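Local coordinates for enoyl-CoA hydratase/isomerase family protein (Bacillus anthracis, PDB 3KQF), which probably catalyses the reversible addition of water to the double bond of enoyl-CoA thioesters, as a trimeric member of the crotonase family, at residues V160-E165 / K179-V184; L24-Q29 / G70-E75. All blocks are in the same frame, centred on the assembly; numbering follows the deposited sequence.

How the contacts relate
Both segments of contact 2 precede those of contact 1 along the chain. Their centres lie about 26 Å apart and their nearest atoms about 14 Å, without touching, although both belong to the same enoyl-CoA hydratase/isomerase family region. Contact 2 joins the loop after strand 19-24, next to one edge of the six-stranded sheet, to the start of helix 73-76. Contact 1 links helices 160-169 and 175-181, just ahead of strand 186-188, the outermost strand on the far side of that sheet. Each is built around one arginine, but contact 1 faces the other subunits of the trimer, whereas contact 2 ties a loop to a helix start within its own chain.

Contact 1 (V160-E165 / K179-V184); sequences VGRAKE and KEYGLV
Arg162, in the first turn of helix 160-169, lays its guanidinium over one face of the Tyr181 ring, at the end of helix 175-181. The first bond of the side chain points toward Tyr181; CG anti to the backbone N (chi1 -179°) and bends at chi2 and chi3 then carry the chain across the ring. Its planar end comes to rest nearly parallel to the aromatic plane, at 15°. The stack is offset: CD of Arg162 sits almost above the ring centroid, 3.8 Å away in a CH-pi contact, while the charged end slides toward the rim, where CZ of Arg162 comes 3.5 Å from CE1 of Tyr181. CZ still lies 4.0 Å from the centroid of the Tyr181 ring, a cation-pi interaction.

One turn on, Glu165 helps to fix the rotation of the guanidinium. Arg162 NH1 donates to Glu165 OE1 over 2.7 Å in a salt bridge, with the acceptor at the edge of the guanidinium and in its plane, so this bond leaves the face to the tyrosine. Arg171 bonds to both Glu165 OE1 and Tyr181 OH, tying the carboxylate to the far end of the ring; this second arginine, beside Arg162, would be expected to favour an ionised Glu165. Just past the tyrosine, Gly182 adopts positive phi and ends helix 175-181 in a Schellman motif.

The pair forms part of the trimer interface: Arg162 NH2 donates to Glu185 O of the second subunit, and Phe186 of that subunit makes another cation-pi contact with Arg162. Within the chain, Ala163 packs on helix 150-158, Tyr181 rests on Ile173 of strand 173-174, and Leu183 reaches helix 150-158 and strand 134-136.

Contact 2 (L24-Q29 / G70-E75); sequences LNRERQ and GADLKE
Arg26 and Asp72 meet through a single charged hydrogen bond between the loop after strand 19-24 and the start of helix 73-76. NH1 of Arg26 donates to OD1 of Asp72 over 3.1 Å and nearly straight, at 164°. The oxygen lies at the guanidinium edge, near its plane, whereas the arginine approaches from above the carboxylate plane. The bridge is one-pronged: NH1 alone bonds to the carboxylate, and NH2 of Arg26 stays 3.7 Å from OD1 of Asp72.

The protein side is the firmer. NH1 of Arg26 also donates to Ser32 O, and CB of Gln29 covers one guanidinium face, 3.8 Å above its plane. A bend at chi3 (71°) turns the end of the otherwise extended arginine chain into this position. The other carboxylate oxygen of Asp72 is engaged with its own helix: OD2 accepts from Glu75 N at 3.0 Å, here too out of the carboxylate plane.

Water makes the looser side. Two molecules donate to Asp72 OD1, at 2.7 and 2.9 Å, and each takes only a weak bond from Arg26 NH2, linking it to that oxygen alongside the direct bond, so OD1 receives three donors.

Asp72 is thus a classic N-cap, one oxygen closing the first turn of helix 73-76 and the other serving as the salt-bridge acceptor that joins this helix start to the loop leading from strand 19-24 to helix 35-49 of the crotonase fold.

Contact 1 (V160-E165 / K179-V184)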
loop_
_atom_site.group_PDB
_atom_site.type_symbol
_atom_site.label_atom_id
_atom_site.label_comp_id
_atom_site.label_asym_id
_atom_site.label_seq_id
_atom_site.Cartn_x
_atom_site.Cartn_y
_atom_site.Cartn_z
ATOM N N VAL A 160 6.223 -0.521 2.342
ATOM C CA VAL A 160 7.589 -0.260 2.748
ATOM C C VAL A 160 8.249 -1.391 3.555
ATOM O O VAL A 160 9.397 -1.707 3.310
ATOM C CB VAL A 160 7.723 1.095 3.474
ATOM C CG1 VAL A 160 6.880 1.150 4.742
ATOM C CG2 VAL A 160 9.212 1.390 3.808
ATOM N N GLY A 161 7.487 -2.028 4.441
ATOM C CA GLY A 161 8.006 -3.100 5.311
ATOM C C GLY A 161 8.521 -4.310 4.555
ATOM O O GLY A 161 9.633 -4.782 4.780
ATOM N N ARG A 162 7.681 -4.848 3.685
ATOM C CA ARG A 162 8.058 -5.974 2.864
ATOM C C ARG A 162 9.176 -5.625 1.878
ATOM O O ARG A 162 10.095 -6.423 1.653
ATOM C CB ARG A 162 6.830 -6.517 2.120
ATOM C CG ARG A 162 7.142 -7.722 1.261
ATOM C CD ARG A 162 7.554 -8.915 2.103
ATOM N NE ARG A 162 6.456 -9.358 2.957
ATOM C CZ ARG A 162 6.573 -10.224 3.957
ATOM N NH1 ARG A 162 7.761 -10.701 4.308
ATOM N NH2 ARG A 162 5.491 -10.573 4.649
ATOM N N ALA A 163 9.101 -4.447 1.271
ATOM C CA ALA A 163 10.150 -4.006 0.355
ATOM C C ALA A 163 11.500 -3.946 1.062
ATOM O O ALA A 163 12.515 -4.295 0.480
ATOM C CB ALA A 163 9.812 -2.634 -0.235
ATOM N N LYS A 164 11.503 -3.464 2.305
ATOM C CA LYS A 164 12.734 -3.347 3.075
ATOM C C LYS A 164 13.329 -4.712 3.402
ATOM O O LYS A 164 14.525 -4.924 3.217
ATOM C CB LYS A 164 12.507 -2.539 4.357
ATOM C CG LYS A 164 12.468 -1.045 4.123
ATOM C CD LYS A 164 12.182 -0.276 5.402
ATOM C CE LYS A 164 12.495 1.220 5.186
ATOM N NZ LYS A 164 12.371 2.013 6.433
ATOM N N GLU A 165 12.518 -5.649 3.874
ATOM C CA GLU A 165 13.091 -6.966 4.224
ATOM C C GLU A 165 13.664 -7.627 2.957
ATOM O O GLU A 165 14.711 -8.224 2.996
ATOM C CB GLU A 165 12.111 -7.877 4.979
ATOM C CG GLU A 165 10.924 -8.447 4.245
ATOM C CD GLU A 165 11.186 -9.778 3.544
ATOM O OE1 GLU A 165 10.199 -10.395 3.094
ATOM O OE2 GLU A 165 12.345 -10.242 3.484
ATOM N N LYS A 179 3.101 -13.702 -5.030
ATOM C CA LYS A 179 1.652 -13.495 -5.128
ATOM C C LYS A 179 1.071 -13.103 -3.771
ATOM O O LYS A 179 0.261 -12.191 -3.687
ATOM C CB LYS A 179 0.919 -14.724 -5.648
ATOM C CG LYS A 179 -0.475 -14.349 -6.165
ATOM C CD LYS A 179 -1.385 -15.515 -6.391
ATOM C CE LYS A 179 -2.682 -15.012 -7.039
ATOM N NZ LYS A 179 -3.161 -13.731 -6.409
ATOM N N GLU A 180 1.498 -13.793 -2.717
ATOM C CA GLU A 180 1.044 -13.497 -1.362
ATOM C C GLU A 180 1.383 -12.051 -0.966
ATOM O O GLU A 180 0.575 -11.377 -0.316
ATOM C CB GLU A 180 1.705 -14.488 -0.389
ATOM C CG GLU A 180 1.340 -14.327 1.076
ATOM C CD GLU A 180 1.938 -15.440 1.961
ATOM O OE1 GLU A 180 2.770 -16.237 1.466
ATOM O OE2 GLU A 180 1.572 -15.517 3.155
ATOM N N TYR A 181 2.544 -11.566 -1.390
ATOM C CA TYR A 181 2.969 -10.212 -1.010
ATOM C C TYR A 181 2.392 -9.104 -1.890
ATOM O O TYR A 181 2.538 -7.915 -1.569
ATOM C CB TYR A 181 4.478 -10.075 -1.025
ATOM C CG TYR A 181 5.266 -11.121 -0.252
ATOM C CD1 TYR A 181 4.776 -11.690 0.908
ATOM C CD2 TYR A 181 6.561 -11.447 -0.647
ATOM C CE1 TYR A 181 5.530 -12.624 1.625
ATOM C CE2 TYR A 181 7.326 -12.379 0.071
ATOM C CZ TYR A 181 6.808 -12.957 1.192
ATOM O OH TYR A 181 7.577 -13.885 1.897
ATOM N N GLY A 182 1.770 -9.492 -2.997
ATOM C CA GLY A 182 1.200 -8.521 -3.946
ATOM C C GLY A 182 2.182 -8.036 -5.006
ATOM O O GLY A 182 1.901 -7.051 -5.734
ATOM N N LEU A 183 3.320 -8.726 -5.125
ATOM C CA LEU A 183 4.353 -8.402 -6.111
ATOM C C LEU A 183 3.929 -8.873 -7.505
ATOM O O LEU A 183 4.248 -8.224 -8.487
ATOM C CB LEU A 183 5.718 -9.001 -5.712
ATOM C CG LEU A 183 6.890 -8.848 -6.689
ATOM C CD1 LEU A 183 7.230 -7.355 -7.020
ATOM C CD2 LEU A 183 8.106 -9.562 -6.111
ATOM N N VAL A 184 3.259 -10.030 -7.601
ATOM C CA VAL A 184 2.730 -10.478 -8.899
ATOM C C VAL A 184 1.208 -10.620 -8.741
ATOM O O VAL A 184 0.702 -10.971 -7.656
ATOM C CB VAL A 184 3.389 -11.755 -9.444
ATOM C CG1 VAL A 184 4.917 -11.545 -9.557
ATOM C CG2 VAL A 184 3.026 -12.969 -8.598
#

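Contact 2 (L24-Q29 / G70-E75)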
loop_
_atom_site.group_PDB
_atom_site.type_symbol
_atom_site.label_atom_id
_atom_site.label_comp_id
_atom_site.label_asym_id
_atom_site.label_seq_id
_atom_site.Cartn_x
_atom_site.Cartn_y
_atom_site.Cartn_z
ATOM N N LEU A 24 12.939 -10.964 -24.359
ATOM C CA LEU A 24 14.394 -10.869 -24.195
ATOM C C LEU A 24 14.914 -12.179 -24.791
ATOM O O LEU A 24 14.396 -13.249 -24.473
ATOM C CB LEU A 24 14.809 -10.702 -22.735
ATOM C CG LEU A 24 14.215 -9.519 -21.976
ATOM C CD1 LEU A 24 14.775 -9.458 -20.567
ATOM C CD2 LEU A 24 14.460 -8.188 -22.689
ATOM N N ASN A 25 15.927 -12.094 -25.651
ATOM C CA ASN A 25 16.421 -13.260 -26.380
ATOM C C ASN A 25 17.924 -13.525 -26.260
ATOM O O ASN A 25 18.662 -13.482 -27.250
ATOM C CB ASN A 25 16.042 -13.117 -27.862
ATOM C CG ASN A 25 16.231 -14.404 -28.646
ATOM O OD1 ASN A 25 16.098 -15.506 -28.103
ATOM N ND2 ASN A 25 16.516 -14.272 -29.945
ATOM N N ARG A 26 18.353 -13.816 -25.038
ATOM C CA ARG A 26 19.721 -14.159 -24.737
ATOM C C ARG A 26 19.676 -15.343 -23.774
ATOM O O ARG A 26 20.203 -15.264 -22.672
ATOM C CB ARG A 26 20.449 -12.986 -24.088
ATOM C CG ARG A 26 20.523 -11.718 -24.907
ATOM C CD ARG A 26 21.483 -10.757 -24.198
ATOM N NE ARG A 26 22.862 -11.226 -24.301
ATOM C CZ ARG A 26 23.824 -11.002 -23.412
ATOM N NH1 ARG A 26 23.569 -10.361 -22.266
ATOM N NH2 ARG A 26 25.046 -11.480 -23.640
ATOM N N GLU A 27 19.039 -16.439 -24.193
ATOM C CA GLU A 27 18.885 -17.626 -23.325
ATOM C C GLU A 27 20.176 -18.137 -22.689
ATOM O O GLU A 27 20.185 -18.455 -21.494
ATOM C CB GLU A 27 18.207 -18.797 -24.054
ATOM C CG GLU A 27 16.780 -18.567 -24.451
ATOM C CD GLU A 27 16.148 -19.808 -25.094
ATOM O OE1 GLU A 27 16.429 -20.947 -24.647
ATOM O OE2 GLU A 27 15.356 -19.630 -26.038
ATOM N N ARG A 28 21.251 -18.240 -23.481
ATOM C CA ARG A 28 22.554 -18.716 -22.973
ATOM C C ARG A 28 23.067 -17.865 -21.825
ATOM O O ARG A 28 23.827 -18.344 -20.976
ATOM C CB ARG A 28 23.649 -18.687 -24.054
ATOM C CG ARG A 28 23.496 -19.647 -25.200
ATOM C CD ARG A 28 24.712 -19.549 -26.139
ATOM N NE ARG A 28 25.954 -20.057 -25.538
ATOM C CZ ARG A 28 27.144 -20.066 -26.148
ATOM N NH1 ARG A 28 27.279 -19.572 -27.375
ATOM N NH2 ARG A 28 28.212 -20.561 -25.527
ATOM N N GLN A 29 22.689 -16.591 -21.832
ATOM C CA GLN A 29 23.127 -15.648 -20.810
ATOM C C GLN A 29 22.022 -15.345 -19.770
ATOM O O GLN A 29 22.084 -14.338 -19.074
ATOM C CB GLN A 29 23.618 -14.356 -21.482
ATOM C CG GLN A 29 24.833 -14.518 -22.458
ATOM C CD GLN A 29 24.482 -14.920 -23.906
ATOM O OE1 GLN A 29 23.311 -15.027 -24.289
ATOM N NE2 GLN A 29 25.520 -15.124 -24.720
ATOM N N GLY A 70 18.982 -10.019 -14.673
ATOM C CA GLY A 70 19.444 -8.682 -14.262
ATOM C C GLY A 70 20.559 -8.144 -15.135
ATOM O O GLY A 70 20.700 -8.542 -16.287
ATOM N N ALA A 71 21.342 -7.226 -14.581
ATOM C CA ALA A 71 22.464 -6.646 -15.302
ATOM C C ALA A 71 23.453 -7.740 -15.683
ATOM O O ALA A 71 23.650 -8.701 -14.946
ATOM C CB ALA A 71 23.152 -5.574 -14.455
ATOM N N ASP A 72 24.040 -7.608 -16.867
ATOM C CA ASP A 72 25.038 -8.560 -17.348
ATOM C C ASP A 72 26.304 -8.310 -16.539
ATOM O O ASP A 72 27.007 -7.321 -16.768
ATOM C CB ASP A 72 25.264 -8.349 -18.854
ATOM C CG ASP A 72 26.245 -9.333 -19.449
ATOM O OD1 ASP A 72 26.130 -9.603 -20.665
ATOM O OD2 ASP A 72 27.122 -9.840 -18.718
ATOM N N LEU A 73 26.585 -9.189 -15.576
ATOM C CA LEU A 73 27.752 -9.004 -14.703
ATOM C C LEU A 73 29.085 -9.313 -15.405
ATOM O O LEU A 73 30.136 -8.817 -14.994
ATOM C CB LEU A 73 27.605 -9.820 -13.417
ATOM C CG LEU A 73 26.430 -9.426 -12.510
ATOM C CD1 LEU A 73 26.422 -10.278 -11.246
ATOM C CD2 LEU A 73 26.481 -7.941 -12.139
ATOM N N LYS A 74 29.037 -10.145 -16.444
ATOM C CA LYS A 74 30.232 -10.450 -17.216
ATOM C C LYS A 74 30.704 -9.167 -17.869
ATOM O O LYS A 74 31.896 -8.890 -17.895
ATOM C CB LYS A 74 29.961 -11.543 -18.252
ATOM C CG LYS A 74 29.719 -12.906 -17.639
ATOM C CD LYS A 74 29.409 -13.940 -18.693
ATOM C CE LYS A 74 29.106 -15.294 -18.087
ATOM N NZ LYS A 74 28.835 -16.298 -19.152
ATOM N N GLU A 75 29.756 -8.379 -18.374
ATOM C CA GLU A 75 30.054 -7.080 -18.989
ATOM C C GLU A 75 30.444 -6.016 -17.951
ATOM O O GLU A 75 31.340 -5.196 -18.197
ATOM C CB GLU A 75 28.840 -6.598 -19.789
ATOM C CG GLU A 75 29.008 -5.255 -20.489
ATOM C CD GLU A 75 27.857 -4.944 -21.429
ATOM O OE1 GLU A 75 26.683 -5.134 -21.041
ATOM O OE2 GLU A 75 28.127 -4.494 -22.561
HETATM O O HOH W 1 27.528 -9.434 -22.978
HETATM O O HOH W 2 27.217 -12.191 -21.230
#